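Local coordinates for FERM, RhoGEF and pleckstrin domain protein 2 (Danio rerio, PDB 6D21) that probably acts as a guanine nucleotide exchange factor that activates RAC1 in semaphorin and integrin signalling, its FERM domain, the part described here, being linked to membrane targeting, at residues A[4-15]-A[72-80]; A[224-232]-A[239-247]. All coordinates share one frame; numbering follows the deposited sequence.

Contact 1: residues A[4-15]-A[72-80]; sequences LQIRVQGLDEAQ and PMNTLFRLS
Ile6 and Val8 meet Phe77 on the inward face of two parallel strands, where all three are buried and closely packed. The CG2 methyl of Ile6 reaches CD1 of Phe77 at 3.6 Å, approaching the ring obliquely, while Val8 CG2 lies 3.8 Å from Phe77 CB. With CG anti to its carbonyl carbon (chi1 -63°), Phe77 turns the CD1 side of its ring to Ile6 CG2. The ladder beside them is firm: Gln9 N gives a nearly straight bond to Phe77 O (2.7 Å, 175°), and Gln9 O accepts from Leu79 N. These are adjacent strands, 3-9 and the middle strand 76-81, of the ubiquitin-like FERM N-terminal lobe; beyond the ladder, Leu11 settles against Leu79 and helix 94-110 of the next lobe.

On the solvent side Arg7, Gln9, Gln15 and Leu76 are partly exposed. Arg7 and Gln15 stretch over Leu76, whose CD1 touches Arg7 CD at 3.6 Å, and Arg7 NH1 meets Gln15 OE1 at 3.1 Å within the guanidinium plane. Toward Met73 the two segments are joined by fewer direct bonds; Met73 SD takes only a weak one from Gln5 N. The chemistry implies a sheet with one face buried in the core, and another where long polar chains cover Leu76 at the solvent boundary.

Contact 2: residues A[224-232]-A[239-247]; sequences TFNWSKIRK and RFLIKLHPE
Arg231 lies across the ring of His245 at about a right angle, its CB over one face in a CH-pi contact 3.8 Å from the ring centroid. The carbon chain does the touching; the guanidinium plane is turned 76° from the ring. Farther along its chain, Arg231 runs beside Lys243 in the same direction. Bends at chi2 (-145°) and chi3 (33°) carry Lys243 CE to the guanidinium edge, 3.8 Å from Arg231 NH2. The two charged ends, NH2 of Arg231 and NZ of Lys243, are 4.2 Å apart, a likely repulsion that a long, weak ion pair of Lys243 with Asp254 may ease.

Behind these side chains is a classic beta bulge in the hairpin of the PH-like FERM C-terminal lobe: Arg231 N (2.8 Å) and Lys232 N (3.2 Å) both donate to Lys243 O, and Lys243 N returns a bond to Lys232 O. Replacing Lys243 with an alanine would probably leave the Arg231 guanidinium edge without its aliphatic neighbour and freer to turn, and Asp254 without its distant charge partner.

Further out, His245 N donates to Lys229 O at 3.0 Å, fixing the backbone from which the imidazole projects. Toward the interior, Leu244 crosses Phe225 with CD2 4.0 Å from Phe225 CD1, and both side chains rest on Leu256 of strand 255-260.

Contacts 1 and 2 belong to different lobes of the FERM domain, a case of a modular fold using beta pairing separately in two of its modules. Contact 1 comes first along the chain and is complete before contact 2 opens; it joins neighbouring strands of the five-stranded mixed sheet in the N-terminal, ubiquitin-like lobe. Contact 2 lies at one border of the seven-stranded antiparallel sheet in the C-terminal PH-like lobe. The centres of contact 1 and contact 2 are about 37 Å apart, on opposite sides of the chain's centre. The nearest atoms of contact 1 and contact 2 are about 17 Å apart, without touching. The helical central lobe intervenes in sequence. Parallel pairing of strands far apart in sequence joins the ends of one lobe's chain, while a local hairpin forms the border of another.

Contact 1: residues A[4-15]-A[72-80]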
loop_
_atom_site.group_PDB
_atom_site.type_symbol
_atom_site.label_atom_id
_atom_site.label_comp_id
_atom_site.label_asym_id
_atom_site.label_seq_id
_atom_site.Cartn_x
_atom_site.Cartn_y
_atom_site.Cartn_z
ATOM N N LEU A 4 13.586 -24.780 -0.825
ATOM C CA LEU A 4 12.178 -24.390 -0.840
ATOM C C LEU A 4 11.756 -23.806 -2.176
ATOM O O LEU A 4 12.564 -23.227 -2.897
ATOM C CB LEU A 4 11.873 -23.364 0.256
ATOM C CG LEU A 4 12.042 -23.770 1.717
ATOM C CD1 LEU A 4 11.510 -22.661 2.604
ATOM C CD2 LEU A 4 11.342 -25.091 2.003
ATOM N N GLN A 5 10.474 -23.951 -2.488
ATOM C CA GLN A 5 9.900 -23.322 -3.659
ATOM C C GLN A 5 8.773 -22.397 -3.230
ATOM O O GLN A 5 7.748 -22.832 -2.708
ATOM C CB GLN A 5 9.400 -24.364 -4.651
ATOM C CG GLN A 5 8.901 -23.758 -5.943
ATOM C CD GLN A 5 8.802 -24.774 -7.050
ATOM O OE1 GLN A 5 8.321 -25.889 -6.847
ATOM N NE2 GLN A 5 9.277 -24.403 -8.231
ATOM N N ILE A 6 8.979 -21.108 -3.448
ATOM C CA ILE A 6 8.054 -20.112 -2.944
ATOM C C ILE A 6 7.407 -19.371 -4.112
ATOM O O ILE A 6 8.053 -19.027 -5.104
ATOM C CB ILE A 6 8.776 -19.156 -1.962
ATOM C CG1 ILE A 6 9.135 -19.921 -0.677
ATOM C CG2 ILE A 6 7.931 -17.956 -1.625
ATOM C CD1 ILE A 6 9.585 -19.047 0.471
ATOM N N ARG A 7 6.104 -19.179 -3.987
ATOM C CA ARG A 7 5.280 -18.577 -5.012
ATOM C C ARG A 7 5.027 -17.114 -4.661
ATOM O O ARG A 7 4.509 -16.798 -3.580
ATOM C CB ARG A 7 3.960 -19.332 -5.126
ATOM C CG ARG A 7 2.990 -18.803 -6.161
ATOM C CD ARG A 7 1.544 -19.027 -5.715
ATOM N NE ARG A 7 1.251 -20.398 -5.298
ATOM C CZ ARG A 7 0.567 -21.277 -6.023
ATOM N NH1 ARG A 7 0.100 -20.951 -7.223
ATOM N NH2 ARG A 7 0.345 -22.485 -5.537
ATOM N N VAL A 8 5.398 -16.216 -5.562
ATOM C CA VAL A 8 5.195 -14.800 -5.285
ATOM C C VAL A 8 4.385 -14.136 -6.388
ATOM O O VAL A 8 4.739 -14.196 -7.567
ATOM C CB VAL A 8 6.520 -14.053 -5.128
ATOM C CG1 VAL A 8 6.260 -12.555 -4.991
ATOM C CG2 VAL A 8 7.288 -14.595 -3.926
ATOM N N GLN A 9 3.295 -13.504 -5.992
ATOM C CA GLN A 9 2.473 -12.758 -6.926
ATOM C C GLN A 9 2.992 -11.340 -7.115
ATOM O O GLN A 9 3.184 -10.614 -6.136
ATOM C CB GLN A 9 1.032 -12.716 -6.429
ATOM C CG GLN A 9 0.132 -11.847 -7.274
ATOM C CD GLN A 9 -1.323 -12.021 -6.910
ATOM O OE1 GLN A 9 -1.924 -13.071 -7.173
ATOM N NE2 GLN A 9 -1.895 -11.003 -6.275
ATOM N N GLY A 10 3.213 -10.939 -8.367
ATOM C CA GLY A 10 3.699 -9.599 -8.649
ATOM C C GLY A 10 2.582 -8.570 -8.534
ATOM O O GLY A 10 1.423 -8.931 -8.333
ATOM N N LEU A 11 2.924 -7.289 -8.657
ATOM C CA LEU A 11 1.908 -6.256 -8.631
ATOM C C LEU A 11 1.039 -6.334 -9.889
ATOM O O LEU A 11 -0.101 -5.855 -9.905
ATOM C CB LEU A 11 2.553 -4.879 -8.483
ATOM C CG LEU A 11 2.598 -4.424 -7.018
ATOM C CD1 LEU A 11 3.598 -3.265 -6.792
ATOM C CD2 LEU A 11 1.190 -4.016 -6.586
ATOM N N ASP A 12 1.572 -6.955 -10.934
ATOM C CA ASP A 12 0.814 -7.156 -12.166
ATOM C C ASP A 12 -0.036 -8.423 -12.093
ATOM O O ASP A 12 -0.571 -8.882 -13.108
ATOM C CB ASP A 12 1.758 -7.222 -13.371
ATOM C CG ASP A 12 2.933 -8.165 -13.147
ATOM O OD1 ASP A 12 2.796 -9.118 -12.347
ATOM O OD2 ASP A 12 3.993 -7.955 -13.778
ATOM N N GLU A 13 -0.127 -8.976 -10.883
ATOM C CA GLU A 13 -0.906 -10.179 -10.561
ATOM C C GLU A 13 -0.330 -11.488 -11.126
ATOM O O GLU A 13 -0.828 -12.573 -10.823
ATOM C CB GLU A 13 -2.353 -10.011 -11.020
ATOM C CG GLU A 13 -3.166 -9.095 -10.129
ATOM C CD GLU A 13 -4.655 -9.244 -10.368
ATOM O OE1 GLU A 13 -5.029 -9.852 -11.394
ATOM O OE2 GLU A 13 -5.449 -8.770 -9.526
ATOM N N ALA A 14 0.730 -11.387 -11.915
ATOM C CA ALA A 14 1.447 -12.561 -12.405
ATOM C C ALA A 14 2.267 -13.264 -11.308
ATOM O O ALA A 14 3.103 -12.648 -10.643
ATOM C CB ALA A 14 2.357 -12.161 -13.556
ATOM N N GLN A 15 2.049 -14.564 -11.143
ATOM C CA GLN A 15 2.768 -15.335 -10.134
ATOM C C GLN A 15 3.997 -16.033 -10.701
ATOM O O GLN A 15 3.913 -16.760 -11.697
ATOM C CB GLN A 15 1.847 -16.382 -9.501
ATOM C CG GLN A 15 0.618 -15.807 -8.817
ATOM C CD GLN A 15 -0.179 -16.879 -8.104
ATOM O OE1 GLN A 15 0.104 -18.070 -8.247
ATOM N NE2 GLN A 15 -1.179 -16.466 -7.333
ATOM N N PRO A 72 5.413 -22.865 3.759
ATOM C CA PRO A 72 5.937 -21.853 2.828
ATOM C C PRO A 72 5.644 -22.209 1.371
ATOM O O PRO A 72 5.407 -21.311 0.577
ATOM C CB PRO A 72 7.443 -21.854 3.112
ATOM C CG PRO A 72 7.572 -22.402 4.503
ATOM C CD PRO A 72 6.469 -23.422 4.625
ATOM N N MET A 73 5.612 -23.504 1.064
ATOM C CA MET A 73 5.339 -24.001 -0.280
ATOM C C MET A 73 3.889 -23.788 -0.707
ATOM O O MET A 73 3.606 -23.668 -1.893
ATOM C CB MET A 73 5.675 -25.494 -0.373
ATOM C CG MET A 73 6.939 -25.905 0.371
ATOM S SD MET A 73 8.473 -25.504 -0.490
ATOM C CE MET A 73 8.622 -26.868 -1.642
ATOM N N ASN A 74 2.969 -23.761 0.255
ATOM C CA ASN A 74 1.556 -23.532 -0.049
ATOM C C ASN A 74 1.064 -22.105 0.228
ATOM O O ASN A 74 -0.113 -21.798 0.044
ATOM C CB ASN A 74 0.693 -24.515 0.734
ATOM C CG ASN A 74 0.946 -25.947 0.324
ATOM O OD1 ASN A 74 1.360 -26.206 -0.805
ATOM N ND2 ASN A 74 0.703 -26.884 1.235
ATOM N N THR A 75 1.965 -21.230 0.640
ATOM C CA THR A 75 1.579 -19.873 1.019
ATOM C C THR A 75 1.763 -18.873 -0.120
ATOM O O THR A 75 2.772 -18.880 -0.822
ATOM C CB THR A 75 2.387 -19.411 2.242
ATOM O OG1 THR A 75 2.223 -20.371 3.294
ATOM C CG2 THR A 75 1.921 -18.044 2.723
ATOM N N LEU A 76 0.777 -18.006 -0.300
ATOM C CA LEU A 76 0.870 -16.964 -1.300
ATOM C C LEU A 76 1.584 -15.750 -0.721
ATOM O O LEU A 76 1.208 -15.252 0.351
ATOM C CB LEU A 76 -0.515 -16.564 -1.815
ATOM C CG LEU A 76 -0.498 -15.515 -2.935
ATOM C CD1 LEU A 76 0.342 -15.992 -4.118
ATOM C CD2 LEU A 76 -1.915 -15.179 -3.368
ATOM N N PHE A 77 2.632 -15.318 -1.420
ATOM C CA PHE A 77 3.304 -14.039 -1.146
ATOM C C PHE A 77 2.972 -13.085 -2.258
ATOM O O PHE A 77 2.694 -13.516 -3.385
ATOM C CB PHE A 77 4.830 -14.182 -1.071
ATOM C CG PHE A 77 5.311 -15.065 0.038
ATOM C CD1 PHE A 77 5.135 -16.443 -0.023
ATOM C CD2 PHE A 77 5.969 -14.524 1.127
ATOM C CE1 PHE A 77 5.582 -17.267 0.994
ATOM C CE2 PHE A 77 6.427 -15.340 2.139
ATOM C CZ PHE A 77 6.233 -16.714 2.074
ATOM N N ARG A 78 3.024 -11.787 -1.970
ATOM C CA ARG A 78 2.817 -10.815 -3.023
ATOM C C ARG A 78 3.697 -9.575 -2.812
ATOM O O ARG A 78 3.997 -9.174 -1.678
ATOM C CB ARG A 78 1.353 -10.393 -3.121
ATOM C CG ARG A 78 0.898 -9.481 -2.003
ATOM C CD ARG A 78 -0.607 -9.138 -2.144
ATOM N NE ARG A 78 -1.013 -8.247 -1.062
ATOM C CZ ARG A 78 -2.255 -7.835 -0.858
ATOM N NH1 ARG A 78 -2.514 -7.020 0.154
ATOM N NH2 ARG A 78 -3.222 -8.218 -1.674
ATOM N N LEU A 79 4.121 -9.002 -3.925
ATOM C CA LEU A 79 4.843 -7.729 -3.908
ATOM C C LEU A 79 3.875 -6.596 -3.545
ATOM O O LEU A 79 2.761 -6.552 -4.068
ATOM C CB LEU A 79 5.477 -7.475 -5.275
ATOM C CG LEU A 79 6.335 -6.212 -5.393
ATOM C CD1 LEU A 79 7.574 -6.325 -4.484
ATOM C CD2 LEU A 79 6.709 -6.062 -6.834
ATOM N N SER A 80 4.290 -5.691 -2.650
ATOM C CA SER A 80 3.452 -4.565 -2.248
ATOM C C SER A 80 4.315 -3.332 -1.980
ATOM O O SER A 80 5.467 -3.468 -1.534
ATOM C CB SER A 80 2.637 -4.894 -0.985
ATOM O OG SER A 80 1.717 -5.945 -1.223
HETATM O O HOH W 1 4.700 -20.271 -1.549
#

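Contact 2: residues A[224-232]-A[239-247]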
loop_
_atom_site.group_PDB
_atom_site.type_symbol
_atom_site.label_atom_id
_atom_site.label_comp_id
_atom_site.label_asym_id
_atom_site.label_seq_id
_atom_site.Cartn_x
_atom_site.Cartn_y
_atom_site.Cartn_z
ATOM N N THR A 224 -2.937 15.343 12.090
ATOM C CA THR A 224 -1.639 14.922 11.579
ATOM C C THR A 224 -0.509 15.397 12.489
ATOM O O THR A 224 -0.359 16.600 12.735
ATOM C CB THR A 224 -1.385 15.461 10.157
ATOM O OG1 THR A 224 -2.330 14.877 9.241
ATOM C CG2 THR A 224 0.033 15.120 9.706
ATOM N N PHE A 225 0.285 14.450 12.987
ATOM C CA PHE A 225 1.451 14.775 13.810
ATOM C C PHE A 225 2.723 14.550 13.017
ATOM O O PHE A 225 3.130 13.407 12.781
ATOM C CB PHE A 225 1.460 13.936 15.088
ATOM C CG PHE A 225 0.161 13.992 15.842
ATOM C CD1 PHE A 225 -0.228 15.156 16.482
ATOM C CD2 PHE A 225 -0.683 12.890 15.887
ATOM C CE1 PHE A 225 -1.436 15.223 17.176
ATOM C CE2 PHE A 225 -1.893 12.949 16.575
ATOM C CZ PHE A 225 -2.267 14.119 17.217
ATOM N N ASN A 226 3.336 15.647 12.586
ATOM C CA ASN A 226 4.564 15.580 11.816
ATOM C C ASN A 226 5.673 15.003 12.658
ATOM O O ASN A 226 5.627 15.093 13.886
ATOM C CB ASN A 226 4.965 16.962 11.309
ATOM C CG ASN A 226 3.914 17.581 10.427
ATOM O OD1 ASN A 226 3.549 17.023 9.391
ATOM N ND2 ASN A 226 3.396 18.732 10.842
ATOM N N TRP A 227 6.668 14.415 12.001
ATOM C CA TRP A 227 7.814 13.865 12.718
ATOM C C TRP A 227 8.449 14.897 13.635
ATOM O O TRP A 227 8.862 14.569 14.747
ATOM C CB TRP A 227 8.873 13.343 11.753
ATOM C CG TRP A 227 8.420 12.267 10.840
ATOM C CD1 TRP A 227 8.420 12.307 9.478
ATOM C CD2 TRP A 227 7.896 10.981 11.207
ATOM N NE1 TRP A 227 7.941 11.123 8.969
ATOM C CE2 TRP A 227 7.609 10.295 10.008
ATOM C CE3 TRP A 227 7.647 10.345 12.425
ATOM C CZ2 TRP A 227 7.089 9.000 9.994
ATOM C CZ3 TRP A 227 7.123 9.055 12.407
ATOM C CH2 TRP A 227 6.854 8.399 11.204
ATOM N N SER A 228 8.531 16.139 13.158
ATOM C CA SER A 228 9.153 17.221 13.925
ATOM C C SER A 228 8.428 17.472 15.248
ATOM O O SER A 228 9.035 17.932 16.221
ATOM C CB SER A 228 9.184 18.516 13.107
ATOM O OG SER A 228 7.864 18.943 12.812
ATOM N N LYS A 229 7.129 17.171 15.277
ATOM C CA LYS A 229 6.323 17.381 16.476
ATOM C C LYS A 229 6.305 16.178 17.414
ATOM O O LYS A 229 5.809 16.272 18.531
ATOM C CB LYS A 229 4.889 17.748 16.096
ATOM C CG LYS A 229 4.791 19.032 15.290
ATOM C CD LYS A 229 3.350 19.353 14.915
ATOM C CE LYS A 229 3.188 20.836 14.585
ATOM N NZ LYS A 229 4.131 21.704 15.356
ATOM N N ILE A 230 6.836 15.046 16.961
ATOM C CA ILE A 230 6.826 13.836 17.777
ATOM C C ILE A 230 8.137 13.658 18.541
ATOM O O ILE A 230 9.200 13.523 17.935
ATOM C CB ILE A 230 6.558 12.579 16.922
ATOM C CG1 ILE A 230 5.170 12.669 16.282
ATOM C CG2 ILE A 230 6.694 11.311 17.779
ATOM C CD1 ILE A 230 4.890 11.629 15.215
ATOM N N ARG A 231 8.048 13.654 19.871
ATOM C CA ARG A 231 9.203 13.388 20.725
ATOM C C ARG A 231 9.527 11.895 20.821
ATOM O O ARG A 231 10.682 11.498 20.689
ATOM C CB ARG A 231 8.974 13.947 22.128
ATOM C CG ARG A 231 10.252 14.029 22.945
ATOM C CD ARG A 231 9.989 14.436 24.383
ATOM N NE ARG A 231 9.600 13.295 25.206
ATOM C CZ ARG A 231 10.444 12.360 25.635
ATOM N NH1 ARG A 231 11.730 12.418 25.310
ATOM N NH2 ARG A 231 9.997 11.359 26.383
ATOM N N LYS A 232 8.506 11.070 21.044
ATOM C CA LYS A 232 8.723 9.637 21.246
ATOM C C LYS A 232 7.486 8.807 20.894
ATOM O O LYS A 232 6.351 9.241 21.097
ATOM C CB LYS A 232 9.143 9.361 22.703
ATOM C CG LYS A 232 9.225 7.875 23.050
ATOM C CD LYS A 232 9.884 7.593 24.402
ATOM C CE LYS A 232 9.862 6.090 24.690
ATOM N NZ LYS A 232 10.715 5.691 25.842
ATOM N N ARG A 239 -1.835 -0.428 24.789
ATOM C CA ARG A 239 -1.855 1.027 24.647
ATOM C C ARG A 239 -0.740 1.512 23.723
ATOM O O ARG A 239 0.411 1.113 23.868
ATOM C CB ARG A 239 -1.722 1.697 26.016
ATOM C CG ARG A 239 -2.622 1.095 27.079
ATOM C CD ARG A 239 -2.002 1.216 28.462
ATOM N NE ARG A 239 -2.771 2.080 29.352
ATOM C CZ ARG A 239 -2.229 2.982 30.168
ATOM N NH1 ARG A 239 -3.007 3.730 30.950
ATOM N NH2 ARG A 239 -0.912 3.152 30.183
ATOM N N PHE A 240 -1.088 2.361 22.761
ATOM C CA PHE A 240 -0.084 2.993 21.910
ATOM C C PHE A 240 0.057 4.457 22.323
ATOM O O PHE A 240 -0.936 5.155 22.532
ATOM C CB PHE A 240 -0.451 2.864 20.432
ATOM C CG PHE A 240 0.591 3.415 19.494
ATOM C CD1 PHE A 240 1.720 2.674 19.177
ATOM C CD2 PHE A 240 0.433 4.671 18.919
ATOM C CE1 PHE A 240 2.675 3.179 18.312
ATOM C CE2 PHE A 240 1.382 5.179 18.052
ATOM C CZ PHE A 240 2.505 4.431 17.743
ATOM N N LEU A 241 1.295 4.912 22.469
ATOM C CA LEU A 241 1.550 6.211 23.078
ATOM C C LEU A 241 2.321 7.146 22.149
ATOM O O LEU A 241 3.410 6.813 21.678
ATOM C CB LEU A 241 2.318 6.041 24.392
ATOM C CG LEU A 241 1.600 5.442 25.617
ATOM C CD1 LEU A 241 1.331 3.954 25.468
ATOM C CD2 LEU A 241 2.432 5.687 26.851
ATOM N N ILE A 242 1.745 8.315 21.890
ATOM C CA ILE A 242 2.420 9.355 21.125
ATOM C C ILE A 242 2.793 10.515 22.033
ATOM O O ILE A 242 1.922 11.257 22.475
ATOM C CB ILE A 242 1.545 9.899 19.985
ATOM C CG1 ILE A 242 1.100 8.776 19.065
ATOM C CG2 ILE A 242 2.297 10.969 19.195
ATOM C CD1 ILE A 242 0.094 9.238 18.050
ATOM N N LYS A 243 4.086 10.671 22.304
ATOM C CA LYS A 243 4.564 11.793 23.104
ATOM C C LYS A 243 4.982 12.951 22.200
ATOM O O LYS A 243 5.872 12.809 21.360
ATOM C CB LYS A 243 5.732 11.366 23.998
ATOM C CG LYS A 243 5.441 10.142 24.866
ATOM C CD LYS A 243 6.129 10.223 26.234
ATOM C CE LYS A 243 6.234 11.657 26.739
ATOM N NZ LYS A 243 6.271 11.719 28.232
ATOM N N LEU A 244 4.335 14.097 22.380
ATOM C CA LEU A 244 4.605 15.268 21.558
ATOM C C LEU A 244 5.589 16.221 22.234
ATOM O O LEU A 244 5.684 16.259 23.461
ATOM C CB LEU A 244 3.301 16.012 21.251
ATOM C CG LEU A 244 2.169 15.261 20.543
ATOM C CD1 LEU A 244 0.998 16.191 20.287
ATOM C CD2 LEU A 244 2.639 14.641 19.235
ATOM N N HIS A 245 6.314 16.997 21.433
ATOM C CA HIS A 245 7.131 18.072 21.981
ATOM C C HIS A 245 6.222 19.143 22.567
ATOM O O HIS A 245 5.132 19.392 22.048
ATOM C CB HIS A 245 8.055 18.669 20.914
ATOM C CG HIS A 245 9.178 17.762 20.508
ATOM N ND1 HIS A 245 10.215 17.433 21.356
ATOM C CD2 HIS A 245 9.422 17.110 19.346
ATOM C CE1 HIS A 245 11.050 16.620 20.732
ATOM N NE2 HIS A 245 10.591 16.409 19.510
ATOM N N PRO A 246 6.661 19.771 23.668
ATOM C CA PRO A 246 5.907 20.845 24.327
ATOM C C PRO A 246 5.609 22.012 23.385
ATOM O O PRO A 246 6.457 22.361 22.567
ATOM C CB PRO A 246 6.832 21.280 25.478
ATOM C CG PRO A 246 8.152 20.615 25.221
ATOM C CD PRO A 246 7.859 19.384 24.430
ATOM N N GLU A 247 4.415 22.588 23.514
ATOM C CA GLU A 247 3.905 23.611 22.597
ATOM C C GLU A 247 3.885 23.113 21.154
ATOM O O GLU A 247 3.030 22.309 20.775
ATOM C CB GLU A 247 4.722 24.893 22.708
#